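Lysyl oxidase (PDB 1W7C) probably oxidises primary amines, lysine side chains among them, as a copper- and topaquinone-dependent amine oxidase. Local coordinates at residues 78-90 with 96-108. Sequence-based numbering, arbitrary orientation.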
loop_
_atom_site.group_PDB
_atom_site.type_symbol
_atom_site.label_atom_id
_atom_site.label_comp_id
_atom_site.label_asym_id
_atom_site.label_seq_id
_atom_site.Cartn_x
_atom_site.Cartn_y
_atom_site.Cartn_z
ATOM N N LEU A 78 -29.243 -16.278 -25.114
ATOM C CA LEU A 78 -27.813 -16.566 -24.982
ATOM C C LEU A 78 -27.084 -16.045 -26.208
ATOM O O LEU A 78 -27.481 -16.358 -27.326
ATOM C CB LEU A 78 -27.572 -18.080 -24.920
ATOM C CG LEU A 78 -27.900 -18.723 -23.607
ATOM C CD1 LEU A 78 -27.983 -20.228 -23.773
ATOM C CD2 LEU A 78 -26.854 -18.365 -22.549
ATOM N N PRO A 79 -25.984 -15.329 -26.021
ATOM C CA PRO A 79 -25.144 -14.991 -27.159
ATOM C C PRO A 79 -24.626 -16.244 -27.853
ATOM O O PRO A 79 -24.515 -17.297 -27.184
ATOM C CB PRO A 79 -24.000 -14.207 -26.527
ATOM C CG PRO A 79 -24.598 -13.680 -25.279
ATOM C CD PRO A 79 -25.482 -14.741 -24.760
ATOM N N PRO A 80 -24.291 -16.152 -29.145
ATOM C CA PRO A 80 -23.693 -17.306 -29.827
ATOM C C PRO A 80 -22.430 -17.782 -29.106
ATOM O O PRO A 80 -21.636 -16.981 -28.584
ATOM C CB PRO A 80 -23.361 -16.760 -31.214
ATOM C CG PRO A 80 -24.319 -15.653 -31.410
ATOM C CD PRO A 80 -24.472 -15.012 -30.054
ATOM N N ARG A 81 -22.244 -19.089 -29.123
ATOM C CA ARG A 81 -21.104 -19.770 -28.551
ATOM C C ARG A 81 -20.145 -20.015 -29.708
ATOM O O ARG A 81 -20.446 -20.780 -30.629
ATOM C CB ARG A 81 -21.550 -21.103 -27.932
ATOM C CG ARG A 81 -20.486 -21.808 -27.194
ATOM C CD ARG A 81 -19.956 -21.066 -26.011
ATOM N NE ARG A 81 -19.167 -21.964 -25.180
ATOM C CZ ARG A 81 -18.428 -21.582 -24.133
ATOM N NH1 ARG A 81 -18.415 -20.318 -23.719
ATOM N NH2 ARG A 81 -17.743 -22.481 -23.451
ATOM N N ASN A 82 -19.018 -19.315 -29.686
ATOM C CA ASN A 82 -18.039 -19.342 -30.758
ATOM C C ASN A 82 -16.664 -19.628 -30.176
ATOM O O ASN A 82 -16.373 -19.263 -29.021
ATOM C CB ASN A 82 -17.975 -17.978 -31.434
ATOM C CG ASN A 82 -19.221 -17.644 -32.225
ATOM O OD1 ASN A 82 -19.712 -18.449 -33.009
ATOM N ND2 ASN A 82 -19.725 -16.426 -32.045
ATOM N N ALA A 83 -15.811 -20.222 -31.005
ATOM C CA ALA A 83 -14.396 -20.375 -30.714
ATOM C C ALA A 83 -13.537 -19.448 -31.571
ATOM O O ALA A 83 -13.782 -19.271 -32.744
ATOM C CB ALA A 83 -13.981 -21.823 -30.957
ATOM N N ARG A 84 -12.500 -18.923 -30.945
ATOM C CA ARG A 84 -11.329 -18.354 -31.631
ATOM C C ARG A 84 -10.319 -19.491 -31.740
ATOM O O ARG A 84 -10.021 -20.173 -30.751
ATOM C CB ARG A 84 -10.722 -17.244 -30.790
ATOM C CG ARG A 84 -9.339 -16.781 -31.261
ATOM C CD ARG A 84 -8.700 -15.797 -30.339
ATOM N NE ARG A 84 -7.361 -15.431 -30.747
ATOM C CZ ARG A 84 -6.268 -15.584 -30.022
ATOM N NH1 ARG A 84 -6.312 -16.175 -28.818
ATOM N NH2 ARG A 84 -5.090 -15.164 -30.536
ATOM N N THR A 85 -9.808 -19.697 -32.944
ATOM C CA THR A 85 -8.701 -20.642 -33.170
ATOM C C THR A 85 -7.573 -19.930 -33.870
ATOM O O THR A 85 -7.766 -18.949 -34.574
ATOM C CB THR A 85 -9.199 -21.845 -34.009
ATOM O OG1 THR A 85 -9.491 -21.424 -35.358
ATOM C CG2 THR A 85 -10.538 -22.401 -33.452
ATOM N N VAL A 86 -6.365 -20.373 -33.602
ATOM C CA VAL A 86 -5.196 -19.866 -34.298
ATOM C C VAL A 86 -4.521 -21.100 -34.901
ATOM O O VAL A 86 -4.187 -22.063 -34.178
ATOM C CB VAL A 86 -4.240 -19.087 -33.370
ATOM C CG1 VAL A 86 -3.077 -18.527 -34.164
ATOM C CG2 VAL A 86 -5.011 -17.982 -32.598
ATOM N N VAL A 87 -4.302 -21.033 -36.224
ATOM C CA VAL A 87 -3.793 -22.138 -37.013
ATOM C C VAL A 87 -2.603 -21.588 -37.803
ATOM O O VAL A 87 -2.684 -20.527 -38.429
ATOM C CB VAL A 87 -4.871 -22.686 -37.969
ATOM C CG1 VAL A 87 -4.334 -23.827 -38.837
ATOM C CG2 VAL A 87 -6.122 -23.111 -37.189
ATOM N N TYR A 88 -1.498 -22.322 -37.786
ATOM C CA TYR A 88 -0.399 -22.012 -38.686
ATOM C C TYR A 88 -0.634 -22.677 -40.024
ATOM O O TYR A 88 -0.893 -23.871 -40.084
ATOM C CB TYR A 88 0.937 -22.468 -38.111
ATOM C CG TYR A 88 2.061 -22.161 -39.064
ATOM C CD1 TYR A 88 2.542 -20.861 -39.211
ATOM C CD2 TYR A 88 2.587 -23.149 -39.895
ATOM C CE1 TYR A 88 3.540 -20.569 -40.114
ATOM C CE2 TYR A 88 3.593 -22.848 -40.784
ATOM C CZ TYR A 88 4.052 -21.562 -40.903
ATOM O OH TYR A 88 5.073 -21.263 -41.772
ATOM N N PHE A 89 -0.577 -21.875 -41.076
ATOM C CA PHE A 89 -0.626 -22.378 -42.447
ATOM C C PHE A 89 0.706 -22.204 -43.159
ATOM O O PHE A 89 1.095 -21.070 -43.498
ATOM C CB PHE A 89 -1.711 -21.668 -43.247
ATOM C CG PHE A 89 -3.106 -22.007 -42.799
ATOM C CD1 PHE A 89 -3.787 -21.166 -41.942
ATOM C CD2 PHE A 89 -3.715 -23.185 -43.192
ATOM C CE1 PHE A 89 -5.051 -21.468 -41.510
ATOM C CE2 PHE A 89 -5.000 -23.489 -42.775
ATOM C CZ PHE A 89 -5.671 -22.616 -41.933
ATOM N N GLY A 90 1.359 -23.340 -43.444
ATOM C CA GLY A 90 2.612 -23.360 -44.162
ATOM C C GLY A 90 2.518 -23.942 -45.561
ATOM O O GLY A 90 3.495 -23.916 -46.274
ATOM N N TYR A 96 2.096 -18.266 -42.609
ATOM C CA TYR A 96 1.487 -17.290 -41.716
ATOM C C TYR A 96 0.648 -18.011 -40.697
ATOM O O TYR A 96 0.217 -19.132 -40.936
ATOM C CB TYR A 96 0.624 -16.297 -42.520
ATOM C CG TYR A 96 -0.412 -16.956 -43.393
ATOM C CD1 TYR A 96 -1.672 -17.267 -42.893
ATOM C CD2 TYR A 96 -0.130 -17.295 -44.698
ATOM C CE1 TYR A 96 -2.625 -17.890 -43.686
ATOM C CE2 TYR A 96 -1.064 -17.923 -45.487
ATOM C CZ TYR A 96 -2.313 -18.215 -44.986
ATOM O OH TYR A 96 -3.244 -18.846 -45.779
ATOM N N PHE A 97 0.421 -17.363 -39.562
ATOM C CA PHE A 97 -0.603 -17.794 -38.623
ATOM C C PHE A 97 -1.896 -17.080 -38.985
ATOM O O PHE A 97 -1.864 -15.907 -39.355
ATOM C CB PHE A 97 -0.202 -17.447 -37.171
ATOM C CG PHE A 97 1.063 -18.099 -36.718
ATOM C CD1 PHE A 97 2.304 -17.602 -37.095
ATOM C CD2 PHE A 97 1.012 -19.257 -35.950
ATOM C CE1 PHE A 97 3.456 -18.259 -36.699
ATOM C CE2 PHE A 97 2.152 -19.875 -35.521
ATOM C CZ PHE A 97 3.373 -19.395 -35.921
ATOM N N GLU A 98 -3.029 -17.767 -38.873
ATOM C CA GLU A 98 -4.298 -17.116 -39.079
ATOM C C GLU A 98 -5.249 -17.410 -37.938
ATOM O O GLU A 98 -5.356 -18.546 -37.465
ATOM C CB GLU A 98 -4.932 -17.455 -40.434
ATOM C CG GLU A 98 -6.104 -16.497 -40.756
ATOM C CD GLU A 98 -6.595 -16.548 -42.179
ATOM O OE1 GLU A 98 -6.323 -17.549 -42.871
ATOM O OE2 GLU A 98 -7.328 -15.598 -42.575
ATOM N N GLU A 99 -5.937 -16.356 -37.501
ATOM C CA GLU A 99 -6.995 -16.479 -36.526
ATOM C C GLU A 99 -8.294 -16.715 -37.300
ATOM O O GLU A 99 -8.591 -15.994 -38.283
ATOM C CB GLU A 99 -7.064 -15.191 -35.683
ATOM C CG GLU A 99 -5.731 -14.834 -35.047
ATOM C CD GLU A 99 -5.796 -13.700 -34.044
ATOM O OE1 GLU A 99 -6.403 -13.914 -32.965
ATOM O OE2 GLU A 99 -5.256 -12.636 -34.367
ATOM N N LEU A 100 -9.041 -17.714 -36.842
ATOM C CA LEU A 100 -10.269 -18.153 -37.447
ATOM C C LEU A 100 -11.348 -18.298 -36.377
ATOM O O LEU A 100 -11.093 -18.804 -35.297
ATOM C CB LEU A 100 -10.067 -19.515 -38.148
ATOM C CG LEU A 100 -8.962 -19.565 -39.219
ATOM C CD1 LEU A 100 -8.757 -21.020 -39.615
ATOM C CD2 LEU A 100 -9.265 -18.718 -40.416
ATOM N N LYS A 101 -12.554 -17.835 -36.708
ATOM C CA LYS A 101 -13.742 -18.017 -35.880
ATOM C C LYS A 101 -14.435 -19.294 -36.305
ATOM O O LYS A 101 -14.692 -19.492 -37.504
ATOM C CB LYS A 101 -14.686 -16.828 -36.042
ATOM C CG LYS A 101 -16.013 -16.935 -35.270
ATOM C CD LYS A 101 -16.823 -15.654 -35.466
ATOM C CE LYS A 101 -18.318 -15.889 -35.507
ATOM N NZ LYS A 101 -19.079 -14.609 -35.327
ATOM N N VAL A 102 -14.706 -20.160 -35.336
ATOM C CA VAL A 102 -15.451 -21.404 -35.584
ATOM C C VAL A 102 -16.703 -21.370 -34.739
ATOM O O VAL A 102 -16.640 -21.330 -33.521
ATOM C CB VAL A 102 -14.648 -22.673 -35.269
ATOM C CG1 VAL A 102 -15.466 -23.905 -35.631
ATOM C CG2 VAL A 102 -13.298 -22.670 -36.006
ATOM N N GLY A 103 -17.846 -21.354 -35.399
ATOM C CA GLY A 103 -19.108 -21.323 -34.701
ATOM C C GLY A 103 -20.292 -21.088 -35.618
ATOM O O GLY A 103 -20.118 -20.920 -36.817
ATOM N N PRO A 104 -21.496 -21.102 -35.069
ATOM C CA PRO A 104 -21.736 -21.356 -33.640
ATOM C C PRO A 104 -21.559 -22.821 -33.241
ATOM O O PRO A 104 -21.522 -23.724 -34.101
ATOM C CB PRO A 104 -23.192 -20.926 -33.453
ATOM C CG PRO A 104 -23.822 -21.146 -34.799
ATOM C CD PRO A 104 -22.748 -20.850 -35.803
ATOM N N LEU A 105 -21.450 -23.037 -31.933
ATOM C CA LEU A 105 -21.289 -24.344 -31.346
ATOM C C LEU A 105 -22.550 -24.653 -30.516
ATOM O O LEU A 105 -23.205 -23.726 -30.014
ATOM C CB LEU A 105 -20.067 -24.373 -30.435
ATOM C CG LEU A 105 -18.734 -23.956 -31.053
ATOM C CD1 LEU A 105 -17.605 -23.977 -30.012
ATOM C CD2 LEU A 105 -18.404 -24.869 -32.229
ATOM N N PRO A 106 -22.905 -25.929 -30.353
ATOM C CA PRO A 106 -22.179 -27.086 -30.912
ATOM C C PRO A 106 -22.200 -27.132 -32.432
ATOM O O PRO A 106 -23.030 -26.475 -33.058
ATOM C CB PRO A 106 -22.925 -28.309 -30.344
ATOM C CG PRO A 106 -24.187 -27.813 -29.785
ATOM C CD PRO A 106 -24.084 -26.322 -29.575
ATOM N N VAL A 107 -21.274 -27.893 -33.007
ATOM C CA VAL A 107 -21.148 -27.990 -34.453
ATOM C C VAL A 107 -22.455 -28.496 -35.055
ATOM O O VAL A 107 -23.037 -29.469 -34.580
ATOM C CB VAL A 107 -19.958 -28.879 -34.861
ATOM C CG1 VAL A 107 -19.919 -29.082 -36.384
ATOM C CG2 VAL A 107 -18.663 -28.249 -34.390
ATOM N N SER A 108 -22.930 -27.772 -36.062
ATOM C CA SER A 108 -24.134 -28.129 -36.808
ATOM C C SER A 108 -23.976 -27.672 -38.263
ATOM O O SER A 108 -22.911 -27.188 -38.639
ATOM C CB SER A 108 -25.352 -27.468 -36.167
ATOM O OG SER A 108 -25.358 -26.074 -36.393
HETATM O O HOH W 1 -24.473 -20.788 -30.077
HETATM O O HOH W 2 -21.597 -15.337 -34.068
#
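Glu99 OE1 is gripped by two nitrogens of Arg84, NE at 2.9 Å and NH2 at 3.0 Å, in a salt bridge where the guanidinium comes side-on and spends both donors on one oxygen. That oxygen lies in the guanidinium plane, yet the carboxylate is turned 77° from it; NE approaches nearly along the C-O bond, NH2 from above the carboxylate plane. Arg84 reaches it with CG anti to the backbone N (chi1 168°) and an extended chain, while Val86 CG2 lies over the rim of one guanidinium face. The hydroxyl of Tyr119 is also hydrogen-bonded to Glu99 OE1, and Arg84 NH1 forms a salt bridge with Glu59 of strand 53-61, next in the sheet. A leucine in place of Arg84 would probably leave the buried Glu99 carboxylate without its countercharge. Farther along this face, Tyr88 turns its edge to Phe97 in a T-shaped pair, CD1 sitting 3.6 Å above the ring centre.

The opposite face, packed in part against helix 26-39, is largely apolar apart from Glu98, held by Lys126 and Ser125. Phe89 CZ meets Leu100 CD1 at 4.2 Å, and Phe89 CB lies over the Tyr96 ring as a CH-pi contact. Ala83/Val102, Thr85/Leu100, Val87/Glu98 and Phe89/Tyr96 are the hydrogen-bonded pairs setting the register. This antiparallel N2-domain hairpin thus exemplifies two-sided chemistry: each face mixes apolar packing with a buried, partnered acid.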